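Local coordinates for protein aminotransferase (Psychrobacter arcticus 273-4, PDB 3IF2) that probably catalyses pyridoxal-phosphate-dependent amino-group transfer, perhaps between valine and pyruvate, and works with its cofactor in a two-chain assembly, at residues 272-277 with 284-289. Residues are numbered along the deposited sequence; the frame is centred on the assembly and turned at random.
Sequences FSLSKI and TGIIVA. With PLP (pyridoxal-5'-phosphate), chain C.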
# COMPACT_ATOMS: atom_id res chain seq x y z
N PHE A 272 -6.20 -13.83 -3.79
CA PHE A 272 -7.50 -13.38 -4.30
C PHE A 272 -7.49 -11.86 -4.26
O PHE A 272 -6.58 -11.23 -3.70
CB PHE A 272 -8.67 -13.89 -3.48
CG PHE A 272 -8.65 -15.37 -3.23
CD1 PHE A 272 -7.91 -15.89 -2.18
CD2 PHE A 272 -9.40 -16.24 -4.04
CE1 PHE A 272 -7.88 -17.26 -1.94
CE2 PHE A 272 -9.39 -17.61 -3.80
CZ PHE A 272 -8.64 -18.12 -2.74
N SER A 273 -8.51 -11.27 -4.86
CA SER A 273 -8.66 -9.82 -4.91
C SER A 273 -10.14 -9.44 -5.01
O SER A 273 -10.95 -10.24 -5.49
CB SER A 273 -7.94 -9.29 -6.14
OG SER A 273 -7.95 -7.89 -6.19
N LEU A 274 -10.46 -8.24 -4.50
CA LEU A 274 -11.79 -7.64 -4.64
C LEU A 274 -11.86 -6.71 -5.86
O LEU A 274 -12.92 -6.15 -6.16
CB LEU A 274 -12.18 -6.86 -3.37
CG LEU A 274 -12.32 -7.61 -2.05
CD1 LEU A 274 -12.84 -6.63 -0.95
CD2 LEU A 274 -13.26 -8.79 -2.21
N SER A 275 -10.75 -6.56 -6.59
CA SER A 275 -10.71 -5.67 -7.76
C SER A 275 -11.62 -6.11 -8.91
O SER A 275 -12.40 -5.31 -9.44
CB SER A 275 -9.27 -5.53 -8.27
OG SER A 275 -8.46 -4.99 -7.26
N LYS A 276 -11.57 -7.39 -9.23
CA LYS A 276 -12.30 -7.90 -10.39
C LYS A 276 -13.74 -8.31 -10.13
O LYS A 276 -14.44 -8.70 -11.07
CB LYS A 276 -11.44 -8.93 -11.12
CG LYS A 276 -9.96 -8.45 -11.38
CD LYS A 276 -9.84 -7.19 -12.27
CE LYS A 276 -8.43 -6.59 -12.26
NZ LYS A 276 -7.38 -7.62 -12.39
N ILE A 277 -14.20 -8.21 -8.88
CA ILE A 277 -15.62 -8.33 -8.57
C ILE A 277 -16.26 -6.95 -8.77
O ILE A 277 -17.47 -6.86 -8.76
CB ILE A 277 -15.98 -8.95 -7.15
CG1 ILE A 277 -15.66 -8.03 -5.96
CG2 ILE A 277 -15.25 -10.25 -6.97
CD1 ILE A 277 -16.17 -8.57 -4.61
N THR A 284 -7.94 -4.08 -2.26
CA THR A 284 -7.97 -5.20 -1.29
C THR A 284 -7.52 -6.51 -1.93
O THR A 284 -8.20 -7.03 -2.82
CB THR A 284 -9.37 -5.43 -0.71
OG1 THR A 284 -9.90 -4.17 -0.28
CG2 THR A 284 -9.31 -6.42 0.47
N GLY A 285 -6.36 -7.00 -1.47
CA GLY A 285 -5.82 -8.31 -1.86
C GLY A 285 -6.01 -9.25 -0.68
O GLY A 285 -5.96 -8.81 0.46
N ILE A 286 -6.21 -10.54 -0.96
CA ILE A 286 -6.42 -11.56 0.07
C ILE A 286 -5.39 -12.67 -0.17
O ILE A 286 -5.29 -13.14 -1.29
CB ILE A 286 -7.83 -12.19 -0.03
CG1 ILE A 286 -8.95 -11.13 -0.04
CG2 ILE A 286 -8.05 -13.24 1.09
CD1 ILE A 286 -10.38 -11.67 -0.42
N ILE A 287 -4.66 -13.09 0.87
CA ILE A 287 -3.69 -14.18 0.79
C ILE A 287 -4.11 -15.31 1.74
O ILE A 287 -4.31 -15.06 2.91
CB ILE A 287 -2.21 -13.74 1.16
CG1 ILE A 287 -1.67 -12.69 0.19
CG2 ILE A 287 -1.27 -14.93 1.11
CD1 ILE A 287 -0.27 -12.11 0.57
N VAL A 288 -4.26 -16.53 1.21
CA VAL A 288 -4.51 -17.75 1.99
C VAL A 288 -3.21 -18.58 1.91
O VAL A 288 -2.77 -18.95 0.81
CB VAL A 288 -5.71 -18.53 1.47
CG1 VAL A 288 -5.85 -19.88 2.23
CG2 VAL A 288 -6.99 -17.67 1.58
N ALA A 289 -2.59 -18.84 3.08
CA ALA A 289 -1.28 -19.54 3.13
C ALA A 289 -0.97 -20.14 4.48
O ALA A 289 -1.76 -20.01 5.41
CB ALA A 289 -0.18 -18.55 2.76
N1 PLP C . -3.57 -10.61 -11.10
C2 PLP C . -3.92 -10.50 -12.43
C2A PLP C . -3.88 -11.74 -13.26
C3 PLP C . -4.32 -9.25 -12.94
O3 PLP C . -4.68 -9.09 -14.25
C4 PLP C . -4.32 -8.11 -12.10
C4A PLP C . -4.49 -6.75 -12.77
O4A PLP C . -5.29 -5.90 -12.34
C5 PLP C . -3.95 -8.26 -10.73
C6 PLP C . -3.58 -9.53 -10.26
C5A PLP C . -3.88 -7.08 -9.73
O4P PLP C . -5.10 -6.81 -9.08
P PLP C . -5.16 -5.84 -7.80
O1P PLP C . -3.89 -5.24 -7.25
O2P PLP C . -5.74 -6.76 -6.78
O3P PLP C . -6.07 -4.74 -8.19
O HOH W 1 -9.34 -4.02 -4.77
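Phe272 and Ile286 form an antiparallel hydrogen-bonded pair: Phe272 N reaches Ile286 O at 2.7 Å, in the carbonyl plane, while the returning bond from Ile286 N meets Phe272 O at 2.8 Å from above its carbonyl plane, 49° out of it. Leu274 N donates almost straight to Thr284 O (3.1 Å, 169° at the hydrogen), extending the pairing past the end of strand 268-273. Apolar contacts follow on the Phe272 side of the sheet. Phe272 CB lies 3.9 Å from Ile286 CB, its ring atom CE1 meets Val288 CG2 at 3.7 Å, and Leu274 CD1 packs against CB and CG2 of Thr284; helix 86-100 covers this layer through Phe88, Leu92 and Phe96.

Polar contacts occupy the cofactor side. Ser273 OG, turned away from its own N (chi1 -175°), donates to PLP O2P at 2.6 Å and also accepts from Ser275 N, closing an ST turn. Ser275 OG donates to PLP O3P, and a water links this hydroxyl to Thr284 N. Phosphate O2P would probably lose this donor, and Ser275 N its turn acceptor, were an alanine to stand at Ser273. Lys276 NZ lies 2.7 Å from PLP O4A, hydrogen-bonded rather than covalently joined as an internal aldimine. This end of the hairpin between strands 268-273 and 285-288, carrying a Ser-x-Ser-Lys sequence into the phosphate cup, is characteristic of fold-type I aminotransferases.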